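Local coordinates for protein diol-dehydratase (Roseburia inulinivorans, PDB 5I2A) that probably catalyses the B12-independent dehydration of 1,2-propanediol as a glycyl radical enzyme, at residues I66-R69 with I74-S77; N222-M227 with F269-Q274; G288-Y293 with C318-L323. All coordinates share one frame; numbering follows the deposited sequence.

Contact 1: residues I66-R69 with I74-S77; sequences IIIR and IVGS
Val-75 meets Ile-68 through a single methyl. With CG1 anti to its own carbonyl carbon (chi1 -54°), that branch reaches across to the isoleucine, where Val-75 CG1 touches Ile-68 CG2 at 3.9 Å and Ile-68 CD1 at 4.0 Å, a purely apolar contact. At Gly-76 the contact becomes polar and indirect. Gly-76 N donates to a water at 2.8 Å, and the same water gives a proton to Ile-67 O at 2.9 Å, so a solvent molecule joins the two backbones where no direct hydrogen bond forms. The backbone angles of Gly-76 (133/107) would push a side chain against the preceding carbonyl oxygen, which explains the glycine. The two runs return obliquely past each other within the long irregular loop between helices 49-63 and 94-97 of the pyruvate formate lyase-like region, making a chain reversal without strand pairing. Ser-77 OG donates to the water too, at 2.7 Å, giving it a third bond. That hydroxyl also lies 3.0 Å above the guanidinium plane of Arg-69, near its rim and too poorly angled for a hydrogen bond; the guanidinium is instead held by Asp-325, Thr-79 O and Ile-80 O. Ser-77 CB rests on Ile-67 CG2 at 3.7 Å.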
ATOM      1  N   ILE A  66      21.642  11.781  24.281  1.00 15.88           N
ATOM      2  CA  ILE A  66      21.374  13.202  24.337  1.00 20.62           C
ATOM      3  C   ILE A  66      22.523  13.884  25.066  1.00 23.00           C
ATOM      4  O   ILE A  66      23.299  13.234  25.776  1.00 19.33           O
ATOM      5  CB  ILE A  66      20.045  13.516  25.046  1.00 18.17           C
ATOM      6  CG1 ILE A  66      20.112  13.088  26.515  1.00 18.38           C
ATOM      7  CG2 ILE A  66      18.864  12.863  24.306  1.00 16.46           C
ATOM      8  CD1 ILE A  66      18.975  13.632  27.337  1.00 17.37           C
ATOM      9  N   ILE A  67      22.627  15.192  24.876  1.00 18.79           N
ATOM     10  CA  ILE A  67      23.691  15.969  25.485  1.00 18.28           C
ATOM     11  C   ILE A  67      23.218  17.409  25.623  1.00 17.46           C
ATOM     12  O   ILE A  67      22.443  17.889  24.810  1.00 19.04           O
ATOM     13  CB  ILE A  67      25.002  15.884  24.654  1.00 20.25           C
ATOM     14  CG1 ILE A  67      26.156  16.594  25.359  1.00 21.31           C
ATOM     15  CG2 ILE A  67      24.808  16.461  23.245  1.00 18.96           C
ATOM     16  CD1 ILE A  67      27.516  16.312  24.726  1.00 19.92           C
ATOM     17  N   ILE A  68      23.647  18.076  26.686  1.00 17.73           N
ATOM     18  CA  ILE A  68      23.451  19.511  26.825  1.00 18.96           C
ATOM     19  C   ILE A  68      24.813  20.152  26.679  1.00 20.18           C
ATOM     20  O   ILE A  68      25.718  19.860  27.457  1.00 22.55           O
ATOM     21  CB  ILE A  68      22.807  19.874  28.175  1.00 20.33           C
ATOM     22  CG1 ILE A  68      21.393  19.300  28.230  1.00 17.69           C
ATOM     23  CG2 ILE A  68      22.811  21.400  28.405  1.00 16.68           C
ATOM     24  CD1 ILE A  68      20.590  19.709  29.467  1.00 20.78           C
ATOM     25  N   ARG A  69      24.976  20.985  25.656  1.00 16.16           N
ATOM     26  CA  ARG A  69      26.286  21.529  25.338  1.00 17.33           C
ATOM     27  C   ARG A  69      26.591  22.689  26.296  1.00 17.71           C
ATOM     28  O   ARG A  69      25.668  23.269  26.865  1.00 18.66           O
ATOM     29  CB  ARG A  69      26.350  21.976  23.866  1.00 15.48           C
ATOM     30  CG  ARG A  69      25.816  20.940  22.854  1.00 16.46           C
ATOM     31  CD  ARG A  69      26.400  21.204  21.470  1.00 18.82           C
ATOM     32  NE  ARG A  69      25.847  20.346  20.421  1.00 14.03           N
ATOM     33  CZ  ARG A  69      26.164  19.066  20.253  1.00 19.43           C
ATOM     34  NH1 ARG A  69      27.020  18.459  21.082  1.00 14.42           N
ATOM     35  NH2 ARG A  69      25.614  18.381  19.266  1.00 15.52           N
ATOM     36  N   ILE A  74      18.782  26.906  25.243  1.00 17.86           N
ATOM     37  CA  ILE A  74      17.868  26.041  24.493  1.00 17.65           C
ATOM     38  C   ILE A  74      18.593  24.741  24.214  1.00 14.06           C
ATOM     39  O   ILE A  74      19.697  24.752  23.661  1.00 18.81           O
ATOM     40  CB  ILE A  74      17.419  26.686  23.157  1.00 20.76           C
ATOM     41  CG1 ILE A  74      16.776  28.044  23.414  1.00 17.48           C
ATOM     42  CG2 ILE A  74      16.474  25.746  22.371  1.00 15.38           C
ATOM     43  CD1 ILE A  74      15.514  27.991  24.261  1.00 15.93           C
ATOM     44  N   VAL A  75      18.004  23.626  24.615  1.00 15.29           N
ATOM     45  CA  VAL A  75      18.689  22.343  24.497  1.00 15.88           C
ATOM     46  C   VAL A  75      18.005  21.402  23.504  1.00 15.73           C
ATOM     47  O   VAL A  75      16.830  21.574  23.161  1.00 17.21           O
ATOM     48  CB  VAL A  75      18.799  21.646  25.874  1.00 18.32           C
ATOM     49  CG1 VAL A  75      19.455  22.604  26.883  1.00 17.93           C
ATOM     50  CG2 VAL A  75      17.427  21.213  26.375  1.00 14.10           C
ATOM     51  N   GLY A  76      18.756  20.407  23.057  1.00 16.84           N
ATOM     52  CA  GLY A  76      18.279  19.455  22.072  1.00 16.38           C
ATOM     53  C   GLY A  76      19.344  19.278  21.008  1.00 15.72           C
ATOM     54  O   GLY A  76      19.577  20.156  20.189  1.00 14.83           O
ATOM     55  N   SER A  77      20.002  18.136  21.042  1.00 12.26           N
ATOM     56  CA  SER A  77      21.061  17.828  20.101  1.00 14.65           C
ATOM     57  C   SER A  77      20.804  16.447  19.535  1.00 15.04           C
ATOM     58  O   SER A  77      20.455  15.535  20.274  1.00 15.69           O
ATOM     59  CB  SER A  77      22.447  17.871  20.772  1.00 14.58           C
ATOM     60  OG  SER A  77      22.816  19.187  21.161  1.00 17.06           O
TER
HETATM   61  O   HOH W   1      21.498  20.169  23.357  1.00 17.81           O

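Contact 2: residues N222-M227 with F269-Q274; sequences NRYAKM and FWFIQQ
Tyr-224 and Phe-271 carry the packed part of this contact, their rings filling the space between two helix backbones whose nearest CA atoms, those of the same two residues, are 10.5 Å apart. Tyr-224 CD2 lies 3.9 Å from Phe-271 CE1 and 4.0 Å from Phe-271 CZ. The ring centroids are 5.6 Å apart and the planes inclined at 51°, an oblique meeting that is neither a parallel stack nor a T-shape. Both rings leave their helices with CG anti to the carbonyl carbon (chi1 -82° for Tyr-224 and -86° for Phe-271), and the phenylalanine reaches its partner with the far CE1-CZ side of the ring. The other side of the contact is looser and polar, though still buried: Tyr-224 OH and Gln-274 NE2 stand 4.3 Å apart without bonding. Each is satisfied by other groups, the hydroxyl by Ser-77 N and Tyr-220 OH, the amide by Thr-78 OG1. A leucine in place of Tyr-224 would probably leave Ser-77 N without its acceptor and open a gap beside the Phe-271 ring. The contact thus joins helix 200-233 to helix 262-279; Cys-251 of helix 238-253 touches both Ala-225 and Phe-271, while Ile-66 and Val-75, from the loop after helix 49-63, pack on Tyr-224.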
ATOM      1  N   ASN A 222      11.458  15.186  28.259  1.00 18.24           N
ATOM      2  CA  ASN A 222      11.626  14.847  29.654  1.00 19.39           C
ATOM      3  C   ASN A 222      12.976  14.192  29.926  1.00 20.67           C
ATOM      4  O   ASN A 222      13.493  14.282  31.039  1.00 21.97           O
ATOM      5  CB  ASN A 222      10.475  13.955  30.118  1.00 17.18           C
ATOM      6  CG  ASN A 222       9.276  14.764  30.556  1.00 24.49           C
ATOM      7  OD1 ASN A 222       9.173  15.150  31.716  1.00 28.95           O
ATOM      8  ND2 ASN A 222       8.390  15.076  29.616  1.00 23.02           N
ATOM      9  N   ARG A 223      13.563  13.560  28.914  1.00 20.76           N
ATOM     10  CA  ARG A 223      14.936  13.084  29.054  1.00 18.61           C
ATOM     11  C   ARG A 223      15.896  14.265  29.275  1.00 21.91           C
ATOM     12  O   ARG A 223      16.855  14.154  30.040  1.00 20.87           O
ATOM     13  CB  ARG A 223      15.364  12.257  27.841  1.00 20.14           C
ATOM     14  CG  ARG A 223      14.601  10.939  27.689  1.00 21.35           C
ATOM     15  CD  ARG A 223      15.111  10.157  26.499  1.00 19.79           C
ATOM     16  NE  ARG A 223      16.500   9.758  26.669  1.00 16.62           N
ATOM     17  CZ  ARG A 223      17.346   9.546  25.670  1.00 20.11           C
ATOM     18  NH1 ARG A 223      16.947   9.700  24.411  1.00 18.16           N
ATOM     19  NH2 ARG A 223      18.597   9.192  25.926  1.00 18.92           N
ATOM     20  N   TYR A 224      15.630  15.390  28.620  1.00 21.61           N
ATOM     21  CA  TYR A 224      16.463  16.578  28.794  1.00 20.28           C
ATOM     22  C   TYR A 224      16.255  17.212  30.168  1.00 20.09           C
ATOM     23  O   TYR A 224      17.207  17.682  30.781  1.00 25.72           O
ATOM     24  CB  TYR A 224      16.196  17.602  27.678  1.00 16.49           C
ATOM     25  CG  TYR A 224      16.977  17.250  26.430  1.00 22.65           C
ATOM     26  CD1 TYR A 224      18.287  17.684  26.259  1.00 18.50           C
ATOM     27  CD2 TYR A 224      16.424  16.431  25.452  1.00 17.62           C
ATOM     28  CE1 TYR A 224      19.017  17.338  25.136  1.00 17.03           C
ATOM     29  CE2 TYR A 224      17.143  16.078  24.322  1.00 14.53           C
ATOM     30  CZ  TYR A 224      18.432  16.524  24.167  1.00 16.69           C
ATOM     31  OH  TYR A 224      19.138  16.161  23.049  1.00 16.35           O
ATOM     32  N   ALA A 225      15.015  17.222  30.644  1.00 19.06           N
ATOM     33  CA  ALA A 225      14.722  17.725  31.977  1.00 24.08           C
ATOM     34  C   ALA A 225      15.505  16.930  33.023  1.00 23.51           C
ATOM     35  O   ALA A 225      16.107  17.506  33.932  1.00 23.57           O
ATOM     36  CB  ALA A 225      13.241  17.665  32.252  1.00 19.40           C
ATOM     37  N   LYS A 226      15.524  15.613  32.859  1.00 20.32           N
ATOM     38  CA  LYS A 226      16.245  14.744  33.769  1.00 22.71           C
ATOM     39  C   LYS A 226      17.733  15.007  33.689  1.00 26.74           C
ATOM     40  O   LYS A 226      18.399  15.104  34.717  1.00 27.92           O
ATOM     41  CB  LYS A 226      15.954  13.273  33.470  1.00 27.00           C
ATOM     42  CG  LYS A 226      16.695  12.298  34.370  1.00 35.43           C
ATOM     43  CD  LYS A 226      16.346  10.865  34.014  1.00 46.13           C
ATOM     44  CE  LYS A 226      17.409   9.881  34.486  1.00 51.72           C
ATOM     45  NZ  LYS A 226      17.176   8.518  33.921  1.00 54.62           N
ATOM     46  N   MET A 227      18.260  15.127  32.476  1.00 22.37           N
ATOM     47  CA  MET A 227      19.677  15.395  32.317  1.00 22.61           C
ATOM     48  C   MET A 227      20.043  16.756  32.921  1.00 23.32           C
ATOM     49  O   MET A 227      21.066  16.890  33.578  1.00 25.34           O
ATOM     50  CB  MET A 227      20.097  15.335  30.850  1.00 20.75           C
ATOM     51  CG  MET A 227      21.553  15.737  30.637  1.00 18.83           C
ATOM     52  SD  MET A 227      22.256  15.224  29.062  1.00 25.61           S
ATOM     53  CE  MET A 227      22.437  13.464  29.332  1.00 22.65           C
ATOM     54  N   PHE A 269       9.351  25.239  20.283  1.00 16.10           N
ATOM     55  CA  PHE A 269       9.716  25.385  18.894  1.00 15.81           C
ATOM     56  C   PHE A 269      10.930  24.534  18.542  1.00 16.65           C
ATOM     57  O   PHE A 269      10.893  23.785  17.561  1.00 17.86           O
ATOM     58  CB  PHE A 269      10.013  26.837  18.546  1.00 14.63           C
ATOM     59  CG  PHE A 269      10.810  26.987  17.295  1.00 16.83           C
ATOM     60  CD1 PHE A 269      10.191  26.929  16.060  1.00 13.50           C
ATOM     61  CD2 PHE A 269      12.183  27.138  17.344  1.00 14.26           C
ATOM     62  CE1 PHE A 269      10.915  27.042  14.903  1.00 13.66           C
ATOM     63  CE2 PHE A 269      12.913  27.253  16.184  1.00 16.64           C
ATOM     64  CZ  PHE A 269      12.274  27.206  14.960  1.00 17.48           C
ATOM     65  N   TRP A 270      11.999  24.642  19.327  1.00 13.23           N
ATOM     66  CA  TRP A 270      13.229  23.959  18.946  1.00 16.35           C
ATOM     67  C   TRP A 270      13.052  22.434  18.954  1.00 16.48           C
ATOM     68  O   TRP A 270      13.531  21.767  18.062  1.00 15.20           O
ATOM     69  CB  TRP A 270      14.427  24.326  19.836  1.00 13.34           C
ATOM     70  CG  TRP A 270      15.625  23.505  19.432  1.00 14.32           C
ATOM     71  CD1 TRP A 270      16.222  22.515  20.144  1.00 14.11           C
ATOM     72  CD2 TRP A 270      16.300  23.552  18.164  1.00 14.44           C
ATOM     73  NE1 TRP A 270      17.256  21.967  19.415  1.00 15.17           N
ATOM     74  CE2 TRP A 270      17.315  22.582  18.193  1.00 14.54           C
ATOM     75  CE3 TRP A 270      16.145  24.334  17.010  1.00 16.07           C
ATOM     76  CZ2 TRP A 270      18.167  22.361  17.113  1.00 10.34           C
ATOM     77  CZ3 TRP A 270      16.998  24.125  15.942  1.00 12.79           C
ATOM     78  CH2 TRP A 270      17.999  23.148  16.002  1.00 14.15           C
ATOM     79  N   PHE A 271      12.379  21.889  19.959  1.00 16.81           N
ATOM     80  CA  PHE A 271      12.140  20.442  19.997  1.00 15.52           C
ATOM     81  C   PHE A 271      11.396  19.971  18.734  1.00 11.77           C
ATOM     82  O   PHE A 271      11.727  18.941  18.168  1.00 13.45           O
ATOM     83  CB  PHE A 271      11.364  20.055  21.265  1.00 13.25           C
ATOM     84  CG  PHE A 271      12.250  19.815  22.477  1.00 17.73           C
ATOM     85  CD1 PHE A 271      13.466  19.161  22.352  1.00 15.17           C
ATOM     86  CD2 PHE A 271      11.863  20.255  23.734  1.00 14.99           C
ATOM     87  CE1 PHE A 271      14.277  18.935  23.462  1.00 17.79           C
ATOM     88  CE2 PHE A 271      12.667  20.034  24.852  1.00 16.38           C
ATOM     89  CZ  PHE A 271      13.869  19.380  24.722  1.00 17.52           C
ATOM     90  N   ILE A 272      10.418  20.743  18.280  1.00 13.14           N
ATOM     91  CA  ILE A 272       9.690  20.370  17.076  1.00 15.36           C
ATOM     92  C   ILE A 272      10.626  20.438  15.862  1.00 16.00           C
ATOM     93  O   ILE A 272      10.691  19.489  15.082  1.00 14.13           O
ATOM     94  CB  ILE A 272       8.453  21.255  16.845  1.00 13.32           C
ATOM     95  CG1 ILE A 272       7.466  21.099  18.005  1.00 13.92           C
ATOM     96  CG2 ILE A 272       7.789  20.885  15.539  1.00 13.67           C
ATOM     97  CD1 ILE A 272       7.053  19.628  18.285  1.00 13.79           C
ATOM     98  N   GLN A 273      11.367  21.539  15.737  1.00 16.39           N
ATOM     99  CA  GLN A 273      12.344  21.709  14.657  1.00 16.15           C
ATOM    100  C   GLN A 273      13.332  20.550  14.609  1.00 14.84           C
ATOM    101  O   GLN A 273      13.686  20.067  13.537  1.00 14.00           O
ATOM    102  CB  GLN A 273      13.120  23.020  14.816  1.00 14.61           C
ATOM    103  CG  GLN A 273      14.063  23.341  13.655  1.00 15.21           C
ATOM    104  CD  GLN A 273      13.320  23.734  12.373  1.00 15.86           C
ATOM    105  OE1 GLN A 273      12.117  24.007  12.393  1.00 13.77           O
ATOM    106  NE2 GLN A 273      14.045  23.767  11.254  1.00 11.10           N
ATOM    107  N   GLN A 274      13.783  20.125  15.782  1.00 13.40           N
ATOM    108  CA  GLN A 274      14.770  19.069  15.876  1.00 14.95           C
ATOM    109  C   GLN A 274      14.195  17.682  15.563  1.00 17.03           C
ATOM    110  O   GLN A 274      14.738  16.967  14.720  1.00 14.22           O
ATOM    111  CB  GLN A 274      15.408  19.051  17.270  1.00 13.22           C
ATOM    112  CG  GLN A 274      16.539  18.032  17.386  1.00 14.92           C
ATOM    113  CD  GLN A 274      16.868  17.665  18.833  1.00 15.42           C
ATOM    114  OE1 GLN A 274      16.229  18.146  19.767  1.00 15.37           O
ATOM    115  NE2 GLN A 274      17.867  16.816  19.014  1.00 12.07           N
TER

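Contact 3: residues G288-Y293 with C318-L323; sequences GRFDQY and CIWVKL
Phe-290 receives the edge of Trp-320 over one face of its ring. The indole comes in with its six-membered ring, CZ3 standing 4.1 Å from Phe-290 CE1; the ring centroids are 5.8 Å apart and the planes stand at 64°, which identifies an edge-to-face pair. A second apolar partner meets the rim of the same phenyl ring: Ile-319 CD1 lies near the ring plane, 4.1 Å from Phe-290 CZ, the two side chains coming from opposite directions. Two consecutive residues of one helix therefore meet a single ring, one over a face and the other at the edge. Phe-290 extends far enough to meet them because its CG is anti to the backbone N (chi1 -179°). Trp-320 is held in turn at its NE1, which is hydrogen-bonded to Ser-371.

Behind the phenyl ring the short helix is set up by its start. Phe-290 N bonds to Gly-288 O at 2.8 Å in an inverse gamma turn centred on Arg-289, which is also the N-cap, its O accepting from Gln-292 N and Tyr-293 N. One face of the Tyr-293 ring covers Phe-290 CA, which stands 3.6 Å above its plane, toward the rim. Gly-288 pairs through its backbone with Asn-346 and Ile-348. The contact consequently ties helix 309-323 to helix 290-293 beside strand 346-350, in a mixed sheet consistent with part of the ten-stranded alpha/beta barrel of glycyl radical enzymes; Leu-347 of that strand and Cys-367 of helix 362-374 each touch both aromatic rings.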
ATOM      1  N   GLY A 288       9.444  29.217   8.978  1.00 13.88           N
ATOM      2  CA  GLY A 288       8.373  30.055   8.447  1.00 12.50           C
ATOM      3  C   GLY A 288       8.233  31.370   9.222  1.00 15.18           C
ATOM      4  O   GLY A 288       9.245  31.972   9.594  1.00 12.41           O
ATOM      5  N   ARG A 289       6.993  31.805   9.468  1.00 12.68           N
ATOM      6  CA  ARG A 289       6.735  33.138  10.039  1.00 13.51           C
ATOM      7  C   ARG A 289       6.943  33.165  11.562  1.00 15.40           C
ATOM      8  O   ARG A 289       6.021  33.431  12.331  1.00 15.68           O
ATOM      9  CB  ARG A 289       5.318  33.604   9.698  1.00 15.66           C
ATOM     10  CG  ARG A 289       4.961  33.510   8.219  1.00 13.26           C
ATOM     11  CD  ARG A 289       3.667  34.278   7.949  1.00 12.72           C
ATOM     12  NE  ARG A 289       3.894  35.722   7.936  1.00 14.36           N
ATOM     13  CZ  ARG A 289       2.932  36.625   7.779  1.00 15.80           C
ATOM     14  NH1 ARG A 289       1.661  36.244   7.633  1.00 13.70           N
ATOM     15  NH2 ARG A 289       3.238  37.910   7.770  1.00 14.13           N
ATOM     16  N   PHE A 290       8.172  32.878  11.966  1.00 12.31           N
ATOM     17  CA  PHE A 290       8.589  32.820  13.362  1.00 13.41           C
ATOM     18  C   PHE A 290       8.292  34.126  14.101  1.00 16.20           C
ATOM     19  O   PHE A 290       7.890  34.086  15.251  1.00 15.08           O
ATOM     20  CB  PHE A 290      10.079  32.473  13.388  1.00 13.52           C
ATOM     21  CG  PHE A 290      10.696  32.338  14.749  1.00 15.75           C
ATOM     22  CD1 PHE A 290      11.322  33.422  15.350  1.00 13.14           C
ATOM     23  CD2 PHE A 290      10.775  31.106  15.369  1.00 15.12           C
ATOM     24  CE1 PHE A 290      11.963  33.283  16.565  1.00 15.40           C
ATOM     25  CE2 PHE A 290      11.412  30.964  16.591  1.00 19.22           C
ATOM     26  CZ  PHE A 290      12.001  32.057  17.193  1.00 15.17           C
ATOM     27  N   ASP A 291       8.453  35.273  13.441  1.00 13.56           N
ATOM     28  CA  ASP A 291       8.154  36.531  14.113  1.00 19.03           C
ATOM     29  C   ASP A 291       6.653  36.687  14.396  1.00 20.72           C
ATOM     30  O   ASP A 291       6.271  37.396  15.323  1.00 19.64           O
ATOM     31  CB  ASP A 291       8.682  37.740  13.313  1.00 15.25           C
ATOM     32  CG  ASP A 291       8.002  37.911  11.959  1.00 17.91           C
ATOM     33  OD1 ASP A 291       7.477  36.919  11.390  1.00 17.19           O
ATOM     34  OD2 ASP A 291       8.032  39.049  11.454  1.00 15.05           O
ATOM     35  N   GLN A 292       5.809  36.016  13.614  1.00 15.13           N
ATOM     36  CA  GLN A 292       4.376  36.074  13.844  1.00 15.09           C
ATOM     37  C   GLN A 292       3.917  35.110  14.948  1.00 17.88           C
ATOM     38  O   GLN A 292       3.275  35.539  15.899  1.00 19.60           O
ATOM     39  CB  GLN A 292       3.614  35.786  12.543  1.00 16.52           C
ATOM     40  CG  GLN A 292       3.996  36.724  11.412  1.00 14.81           C
ATOM     41  CD  GLN A 292       3.771  38.187  11.778  1.00 18.26           C
ATOM     42  OE1 GLN A 292       2.651  38.592  12.076  1.00 15.99           O
ATOM     43  NE2 GLN A 292       4.843  38.978  11.770  1.00 15.74           N
ATOM     44  N   TYR A 293       4.238  33.817  14.852  1.00 16.19           N
ATOM     45  CA  TYR A 293       3.678  32.892  15.833  1.00 16.69           C
ATOM     46  C   TYR A 293       4.393  32.916  17.181  1.00 17.39           C
ATOM     47  O   TYR A 293       3.812  32.517  18.180  1.00 18.39           O
ATOM     48  CB  TYR A 293       3.606  31.447  15.287  1.00 13.24           C
ATOM     49  CG  TYR A 293       4.886  30.781  14.797  1.00 17.09           C
ATOM     50  CD1 TYR A 293       5.854  30.342  15.690  1.00 11.17           C
ATOM     51  CD2 TYR A 293       5.087  30.534  13.441  1.00 14.31           C
ATOM     52  CE1 TYR A 293       7.001  29.710  15.246  1.00 15.95           C
ATOM     53  CE2 TYR A 293       6.239  29.895  12.987  1.00 11.64           C
ATOM     54  CZ  TYR A 293       7.188  29.486  13.894  1.00 14.20           C
ATOM     55  OH  TYR A 293       8.331  28.859  13.467  1.00 13.88           O
ATOM     56  N   CYS A 318      20.392  32.022  20.735  1.00 15.56           N
ATOM     57  CA  CYS A 318      20.661  30.623  21.050  1.00 18.00           C
ATOM     58  C   CYS A 318      19.987  29.680  20.031  1.00 16.20           C
ATOM     59  O   CYS A 318      20.577  28.683  19.622  1.00 17.31           O
ATOM     60  CB  CYS A 318      20.205  30.296  22.475  1.00 15.20           C
ATOM     61  SG  CYS A 318      21.366  30.863  23.789  1.00 19.86           S
ATOM     62  N   ILE A 319      18.765  30.009  19.619  1.00 16.47           N
ATOM     63  CA  ILE A 319      18.067  29.214  18.610  1.00 17.63           C
ATOM     64  C   ILE A 319      18.794  29.282  17.264  1.00 16.01           C
ATOM     65  O   ILE A 319      18.945  28.267  16.597  1.00 14.74           O
ATOM     66  CB  ILE A 319      16.609  29.664  18.450  1.00 15.03           C
ATOM     67  CG1 ILE A 319      15.821  29.290  19.701  1.00 14.49           C
ATOM     68  CG2 ILE A 319      15.953  29.037  17.193  1.00 12.96           C
ATOM     69  CD1 ILE A 319      14.439  29.855  19.720  1.00 17.21           C
ATOM     70  N   TRP A 320      19.277  30.470  16.899  1.00 13.93           N
ATOM     71  CA  TRP A 320      20.049  30.631  15.675  1.00 13.96           C
ATOM     72  C   TRP A 320      21.275  29.724  15.726  1.00 16.26           C
ATOM     73  O   TRP A 320      21.598  29.056  14.741  1.00 15.08           O
ATOM     74  CB  TRP A 320      20.447  32.086  15.483  1.00 12.62           C
ATOM     75  CG  TRP A 320      19.550  32.939  14.593  1.00 14.61           C
ATOM     76  CD1 TRP A 320      19.958  33.799  13.604  1.00 13.61           C
ATOM     77  CD2 TRP A 320      18.112  32.995  14.596  1.00 14.48           C
ATOM     78  NE1 TRP A 320      18.872  34.406  13.026  1.00 12.70           N
ATOM     79  CE2 TRP A 320      17.729  33.934  13.611  1.00 10.29           C
ATOM     80  CE3 TRP A 320      17.113  32.359  15.342  1.00 16.27           C
ATOM     81  CZ2 TRP A 320      16.396  34.250  13.358  1.00 12.37           C
ATOM     82  CZ3 TRP A 320      15.788  32.677  15.083  1.00 12.34           C
ATOM     83  CH2 TRP A 320      15.445  33.611  14.101  1.00 10.62           C
ATOM     84  N   VAL A 321      21.941  29.664  16.877  1.00 14.06           N
ATOM     85  CA  VAL A 321      23.097  28.771  16.988  1.00 15.42           C
ATOM     86  C   VAL A 321      22.673  27.307  16.821  1.00 15.39           C
ATOM     87  O   VAL A 321      23.279  26.560  16.055  1.00 15.51           O
ATOM     88  CB  VAL A 321      23.846  28.948  18.333  1.00 16.51           C
ATOM     89  CG1 VAL A 321      24.920  27.884  18.490  1.00 13.90           C
ATOM     90  CG2 VAL A 321      24.469  30.342  18.404  1.00 16.19           C
ATOM     91  N   LYS A 322      21.617  26.918  17.521  1.00 15.40           N
ATOM     92  CA  LYS A 322      21.121  25.554  17.443  1.00 14.58           C
ATOM     93  C   LYS A 322      20.766  25.141  16.011  1.00 13.68           C
ATOM     94  O   LYS A 322      21.055  24.027  15.605  1.00 13.72           O
ATOM     95  CB  LYS A 322      19.912  25.376  18.371  1.00 15.66           C
ATOM     96  CG  LYS A 322      20.286  25.266  19.859  1.00 17.50           C
ATOM     97  CD  LYS A 322      20.413  23.802  20.331  1.00 17.13           C
ATOM     98  CE  LYS A 322      21.583  23.078  19.681  1.00 16.04           C
ATOM     99  NZ  LYS A 322      21.899  21.758  20.290  1.00 17.12           N
ATOM    100  N   LEU A 323      20.166  26.049  15.247  1.00 15.11           N
ATOM    101  CA  LEU A 323      19.821  25.767  13.857  1.00 12.46           C
ATOM    102  C   LEU A 323      21.045  25.371  13.025  1.00 14.26           C
ATOM    103  O   LEU A 323      20.903  24.676  12.029  1.00 13.31           O
ATOM    104  CB  LEU A 323      19.117  26.969  13.225  1.00 13.16           C
ATOM    105  CG  LEU A 323      17.647  27.138  13.642  1.00 13.58           C
ATOM    106  CD1 LEU A 323      17.156  28.572  13.407  1.00 12.25           C
ATOM    107  CD2 LEU A 323      16.758  26.150  12.878  1.00 12.85           C
TER

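Overall arrangement
Contacts 1 and 2 are close neighbours, their centres about 8 Å apart, whereas the centre of contact 3 lies about 17 Å from that of contact 1 and 16 Å from that of contact 2. The loop of contact 1 joins the other two: Gly-76 O probably accepts hydrogen bonds from Trp-270 NE1 at 3.0 Å and from Lys-322 NZ at 2.8 Å, one donor from each helix. Contacts 2 and 3 meet directly through helix 262-279, where Phe-269 CE2 packs on Ile-319 CG2 at 3.7 Å. All three lie on one side of the chain's centre within the pyruvate formate lyase-like region, and none includes Gly-817, the predicted radical site.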